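Local coordinates for putative N-acetylmuramoyl-L-alanine amidase (Neisseria meningitidis MC58, PDB 3CZX), which probably hydrolyses, as a zinc-dependent amidase, the link between N-acetylmuramoyl residues and L-amino acids in cell-wall glycopeptides, at residues 6-12 and 73-78; 64-69 and 136-141. All blocks are in the same frame, centred on the assembly; numbering follows the deposited sequence.

Interaction 1: 6-12 and 73-78; sequences ICLTAGH and VAIEFH. With ZN (zinc ion), chain E.
E76 of strand 73-77 reaches across to T9 of strand 6-10, its partner in the parallel pairing, while its other carboxylate oxygen turns to a zinc ligand. With CG anti to the backbone N (chi1 -173°) the glutamate chain is extended and passes T9 at a slant. Its CB lies 3.2 Å from OG1 of T9, and CG touches that hydroxyl and approaches the backbone N of G11. At the tip, OE2 accepts a hydrogen bond of 2.8 Å from T9 OG1, on its anti side and 15° out of the carboxylate plane. OE1 accepts a hydrogen bond from H78 NE2 (2.8 Å), again on the anti side, and also forms a salt bridge with R133. A carboxylate suits this place because both oxygens are used: it fixes the rotation of the H78 ring and leaves ND1 to bind zinc at 2.2 Å.

H12 NE2 binds the same ion, also at 2.2 Å; the planes of the two imidazoles are inclined at 73°. E26 and two waters complete the site. G11, lacking a side chain, lets its CA rest over the face of the H78 ring.

Behind the site, backbone hydrogen bonds join the strands, from C7 N to V73 O at one end to G11 N to F77 O at the other. L8 CD2 lies against I75 CD1, 3.9 Å away, on the sheet face carrying A10 and F77, which helix 26-45 packs against. C7, A74 and E76 instead meet Y136 of helix 134-138, and strands 49-51 and 142-145 flank the pair.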
loop_
_atom_site.group_PDB
_atom_site.type_symbol
_atom_site.label_atom_id
_atom_site.label_comp_id
_atom_site.label_asym_id
_atom_site.label_seq_id
_atom_site.Cartn_x
_atom_site.Cartn_y
_atom_site.Cartn_z
ATOM N N ILE A 6 9.160 8.248 -16.758
ATOM C CA ILE A 6 7.798 8.343 -16.247
ATOM C C ILE A 6 7.886 9.138 -14.951
ATOM O O ILE A 6 8.692 8.788 -14.083
ATOM C CB ILE A 6 7.241 6.955 -15.946
ATOM C CG1 ILE A 6 7.188 6.100 -17.220
ATOM C CG2 ILE A 6 5.826 7.029 -15.349
ATOM C CD1 ILE A 6 7.564 4.686 -17.006
ATOM N N CYS A 7 7.076 10.170 -14.809
ATOM C CA CYS A 7 6.982 10.958 -13.580
ATOM C C CYS A 7 5.668 10.599 -12.900
ATOM O O CYS A 7 4.617 10.637 -13.531
ATOM C CB CYS A 7 7.033 12.467 -13.878
ATOM S SG CYS A 7 6.638 13.554 -12.493
ATOM N N LEU A 8 5.738 10.195 -11.632
ATOM C CA LEU A 8 4.552 9.938 -10.842
ATOM C C LEU A 8 4.595 10.738 -9.549
ATOM O O LEU A 8 5.600 10.631 -8.802
ATOM C CB LEU A 8 4.476 8.452 -10.483
ATOM C CG LEU A 8 4.426 7.429 -11.620
ATOM C CD1 LEU A 8 4.374 6.031 -11.052
ATOM C CD2 LEU A 8 3.228 7.618 -12.604
ATOM N N THR A 9 3.538 11.495 -9.262
ATOM C CA THR A 9 3.451 12.189 -7.975
ATOM C C THR A 9 2.124 11.965 -7.325
ATOM O O THR A 9 1.232 11.385 -7.924
ATOM C CB THR A 9 3.746 13.688 -8.176
ATOM O OG1 THR A 9 2.770 14.260 -9.029
ATOM C CG2 THR A 9 5.161 13.844 -8.815
ATOM N N ALA A 10 2.014 12.375 -6.053
ATOM C CA ALA A 10 0.784 12.228 -5.270
ATOM C C ALA A 10 0.278 13.609 -4.929
ATOM O O ALA A 10 1.051 14.493 -4.550
ATOM C CB ALA A 10 1.024 11.401 -3.950
ATOM N N GLY A 11 -1.028 13.797 -5.016
ATOM C CA GLY A 11 -1.628 15.034 -4.556
ATOM C C GLY A 11 -1.678 15.118 -3.050
ATOM O O GLY A 11 -1.778 14.107 -2.350
ATOM N N HIS A 12 -1.626 16.351 -2.566
ATOM C CA HIS A 12 -1.902 16.670 -1.164
ATOM C C HIS A 12 -0.837 16.167 -0.185
ATOM O O HIS A 12 0.130 15.508 -0.572
ATOM C CB HIS A 12 -3.297 16.172 -0.784
ATOM C CG HIS A 12 -4.373 16.639 -1.715
ATOM N ND1 HIS A 12 -4.860 17.931 -1.703
ATOM C CD2 HIS A 12 -5.039 15.996 -2.703
ATOM C CE1 HIS A 12 -5.794 18.056 -2.630
ATOM N NE2 HIS A 12 -5.929 16.892 -3.242
ATOM N N VAL A 73 5.799 10.903 -19.816
ATOM C CA VAL A 73 4.459 11.028 -19.260
ATOM C C VAL A 73 4.608 11.387 -17.773
ATOM O O VAL A 73 5.529 10.911 -17.127
ATOM C CB VAL A 73 3.624 9.753 -19.479
ATOM C CG1 VAL A 73 4.196 8.582 -18.714
ATOM C CG2 VAL A 73 2.151 10.031 -19.133
ATOM N N ALA A 74 3.732 12.265 -17.279
ATOM C CA ALA A 74 3.733 12.710 -15.890
ATOM C C ALA A 74 2.316 12.637 -15.356
ATOM O O ALA A 74 1.411 13.233 -15.932
ATOM C CB ALA A 74 4.250 14.138 -15.749
ATOM N N ILE A 75 2.129 11.909 -14.250
ATOM C CA ILE A 75 0.819 11.666 -13.661
ATOM C C ILE A 75 0.822 11.992 -12.172
ATOM O O ILE A 75 1.706 11.493 -11.423
ATOM C CB ILE A 75 0.438 10.156 -13.813
ATOM C CG1 ILE A 75 0.451 9.743 -15.287
ATOM C CG2 ILE A 75 -0.935 9.905 -13.208
ATOM C CD1 ILE A 75 0.685 8.250 -15.537
ATOM N N GLU A 76 -0.102 12.837 -11.740
ATOM C CA GLU A 76 -0.336 13.073 -10.323
ATOM C C GLU A 76 -1.664 12.473 -9.889
ATOM O O GLU A 76 -2.734 12.802 -10.427
ATOM C CB GLU A 76 -0.306 14.570 -9.974
ATOM C CG GLU A 76 -0.376 14.757 -8.488
ATOM C CD GLU A 76 0.002 16.106 -8.053
ATOM O OE1 GLU A 76 -0.925 16.938 -7.924
ATOM O OE2 GLU A 76 1.214 16.318 -7.831
ATOM N N PHE A 77 -1.610 11.585 -8.907
ATOM C CA PHE A 77 -2.773 10.855 -8.471
ATOM C C PHE A 77 -3.567 11.670 -7.442
ATOM O O PHE A 77 -3.006 12.221 -6.493
ATOM C CB PHE A 77 -2.388 9.478 -7.888
ATOM C CG PHE A 77 -1.736 8.558 -8.886
ATOM C CD1 PHE A 77 -2.481 7.748 -9.723
ATOM C CD2 PHE A 77 -0.371 8.506 -8.972
ATOM C CE1 PHE A 77 -1.837 6.894 -10.628
ATOM C CE2 PHE A 77 0.293 7.666 -9.901
ATOM C CZ PHE A 77 -0.454 6.885 -10.718
ATOM N N HIS A 78 -4.852 11.738 -7.697
ATOM C CA HIS A 78 -5.841 12.407 -6.848
ATOM C C HIS A 78 -7.080 11.539 -6.751
ATOM O O HIS A 78 -7.191 10.536 -7.459
ATOM C CB HIS A 78 -6.278 13.714 -7.491
ATOM C CG HIS A 78 -5.287 14.818 -7.360
ATOM N ND1 HIS A 78 -5.443 15.846 -6.449
ATOM C CD2 HIS A 78 -4.109 15.044 -7.986
ATOM C CE1 HIS A 78 -4.384 16.636 -6.500
ATOM N NE2 HIS A 78 -3.569 16.182 -7.434
HETATM ZN ZN ZN E . -7.049 16.385 -5.057
HETATM O O HOH W 1 -7.407 18.586 -5.604
HETATM O O HOH W 2 -8.689 16.152 -6.517
#

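Interaction 2: 64-69 and 136-141; sequences AVKLIR and YAQAGG
I68 sets its CD1 methyl squarely over the ring of Y136, and apolar contacts make up most of this junction between helix 61-69 and the end of helix 134-138. The CH-pi contact is nearly ideal: CD1 lies 3.9 Å from the ring centroid and only 5° off the normal. CG1 stands beside the backbone N (chi1 -65°) and the chain then runs on extended, which carries the methyl out to the ring. A64 CB approaches the same ring obliquely at CE1, a small residue that lets the tyrosine come close to the helix. V65 adds its CG2 branch, 3.8 Å from A139 CB.

The second kind of contact is with backbone. I68 CG2, the branch anti to the backbone N, lies 3.6 Å from G141 N, while CD1 comes equally near Y136 O. Those two polar atoms are already joined by a hydrogen bond, one of two that form a Schellman motif, the other being G140 N to A137 O. Glycine suits G140, where phi is positive (99°) and a CB would be pressed against the carbonyl O of A139.

At the edge of the contact R69 bends at chi2 and chi3 and brings NH1 and NH2 each to 2.9 Å from A139 O, an approach oblique to the guanidinium plane.

The tyrosine hydroxyl has its polar partner elsewhere, T9 of strand 6-10, so its ring serves the apolar junction while its oxygen serves the sheet. The contact therefore rests mainly on van der Waals and CH-pi packing, with the cationic guanidinium probably favourable beside the carbonyl at the helix C-terminus.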
loop_
_atom_site.group_PDB
_atom_site.type_symbol
_atom_site.label_atom_id
_atom_site.label_comp_id
_atom_site.label_asym_id
_atom_site.label_seq_id
_atom_site.Cartn_x
_atom_site.Cartn_y
_atom_site.Cartn_z
ATOM N N ALA A 64 7.476 20.473 -9.407
ATOM C CA ALA A 64 6.684 19.497 -10.155
ATOM C C ALA A 64 6.806 19.756 -11.648
ATOM O O ALA A 64 7.024 18.826 -12.441
ATOM C CB ALA A 64 5.218 19.555 -9.721
ATOM N N VAL A 65 6.670 21.026 -12.024
ATOM C CA VAL A 65 6.694 21.415 -13.431
ATOM C C VAL A 65 8.032 21.106 -14.067
ATOM O O VAL A 65 8.095 20.683 -15.228
ATOM C CB VAL A 65 6.352 22.902 -13.601
ATOM C CG1 VAL A 65 6.689 23.391 -15.020
ATOM C CG2 VAL A 65 4.868 23.137 -13.268
ATOM N N LYS A 66 9.110 21.300 -13.307
ATOM C CA LYS A 66 10.423 20.904 -13.774
ATOM C C LYS A 66 10.447 19.407 -14.113
ATOM O O LYS A 66 11.023 19.011 -15.134
ATOM C CB LYS A 66 11.488 21.243 -12.727
ATOM C CG LYS A 66 12.913 20.955 -13.179
ATOM C CD LYS A 66 13.942 21.695 -12.294
ATOM C CE LYS A 66 15.390 21.371 -12.687
ATOM N NZ LYS A 66 16.359 21.898 -11.672
ATOM N N LEU A 67 9.816 18.585 -13.267
ATOM C CA LEU A 67 9.746 17.124 -13.496
ATOM C C LEU A 67 8.869 16.807 -14.696
ATOM O O LEU A 67 9.177 15.909 -15.477
ATOM C CB LEU A 67 9.174 16.370 -12.276
ATOM C CG LEU A 67 10.075 16.017 -11.100
ATOM C CD1 LEU A 67 9.327 15.122 -10.124
ATOM C CD2 LEU A 67 11.318 15.339 -11.614
ATOM N N ILE A 68 7.758 17.521 -14.831
ATOM C CA ILE A 68 6.863 17.293 -15.980
ATOM C C ILE A 68 7.658 17.524 -17.258
ATOM O O ILE A 68 7.657 16.691 -18.172
ATOM C CB ILE A 68 5.646 18.219 -15.972
ATOM C CG1 ILE A 68 4.754 17.926 -14.762
ATOM C CG2 ILE A 68 4.861 18.042 -17.253
ATOM C CD1 ILE A 68 3.680 18.958 -14.543
ATOM N N ARG A 69 8.377 18.644 -17.298
ATOM C CA ARG A 69 9.122 19.009 -18.500
ATOM C C ARG A 69 10.192 17.976 -18.840
ATOM O O ARG A 69 10.428 17.697 -20.013
ATOM C CB ARG A 69 9.738 20.413 -18.366
ATOM C CG ARG A 69 8.752 21.560 -18.604
ATOM C CD ARG A 69 8.370 21.681 -20.092
ATOM N NE ARG A 69 7.335 20.709 -20.440
ATOM C CZ ARG A 69 6.026 20.965 -20.511
ATOM N NH1 ARG A 69 5.547 22.196 -20.313
ATOM N NH2 ARG A 69 5.182 19.973 -20.815
ATOM N N TYR A 136 -0.744 21.970 -12.800
ATOM C CA TYR A 136 -0.013 20.733 -13.158
ATOM C C TYR A 136 -0.503 20.210 -14.505
ATOM O O TYR A 136 0.300 19.852 -15.364
ATOM C CB TYR A 136 -0.249 19.685 -12.062
ATOM C CG TYR A 136 0.577 18.406 -12.086
ATOM C CD1 TYR A 136 1.639 18.222 -11.194
ATOM C CD2 TYR A 136 0.233 17.340 -12.914
ATOM C CE1 TYR A 136 2.380 17.036 -11.173
ATOM C CE2 TYR A 136 0.973 16.187 -12.926
ATOM C CZ TYR A 136 2.037 16.017 -12.038
ATOM O OH TYR A 136 2.751 14.841 -11.980
ATOM N N ALA A 137 -1.821 20.195 -14.670
ATOM C CA ALA A 137 -2.453 19.805 -15.940
ATOM C C ALA A 137 -2.094 20.794 -17.050
ATOM O O ALA A 137 -1.689 20.392 -18.142
ATOM C CB ALA A 137 -3.991 19.690 -15.775
ATOM N N GLN A 138 -2.217 22.092 -16.763
ATOM C CA GLN A 138 -1.834 23.131 -17.749
ATOM C C GLN A 138 -0.390 23.023 -18.214
ATOM O O GLN A 138 -0.071 23.286 -19.401
ATOM C CB GLN A 138 -2.135 24.528 -17.204
ATOM C CG GLN A 138 -3.621 24.756 -17.023
ATOM C CD GLN A 138 -3.953 26.041 -16.290
ATOM O OE1 GLN A 138 -3.164 26.534 -15.464
ATOM N NE2 GLN A 138 -5.142 26.579 -16.564
ATOM N N ALA A 139 0.498 22.609 -17.302
ATOM C CA ALA A 139 1.917 22.464 -17.622
ATOM C C ALA A 139 2.234 21.216 -18.432
ATOM O O ALA A 139 3.391 20.999 -18.777
ATOM C CB ALA A 139 2.735 22.482 -16.350
ATOM N N GLY A 140 1.222 20.385 -18.710
ATOM C CA GLY A 140 1.403 19.155 -19.471
ATOM C C GLY A 140 1.523 17.877 -18.644
ATOM O O GLY A 140 1.867 16.815 -19.159
ATOM N N GLY A 141 1.244 17.979 -17.356
ATOM C CA GLY A 141 1.072 16.795 -16.527
ATOM C C GLY A 141 -0.376 16.333 -16.624
ATOM O O GLY A 141 -1.245 17.057 -17.127
#

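In the fold
From the N terminus, strand 6-10 comes first and interaction 1 closes a loop back to it at 73-78, the intervening chain supplying the zinc ligand E26, helix 26-45 and helix 61-69. Interaction 2 starts from 64-69, within that loop, and closes at 136-141, beyond it, so the two loops cross rather than nest. Helix 61-69 leads directly into strand 73-77, and segment 136-141 runs into strand 142-145, which lies beside 73-77 in the sheet. Y136 takes part in both regions, tying helix 134-138 to both strands of interaction 1. Thus helices on one sheet face are tied to the central strands, just beyond whose C-terminal ends lie the zinc ligands H12 and H78.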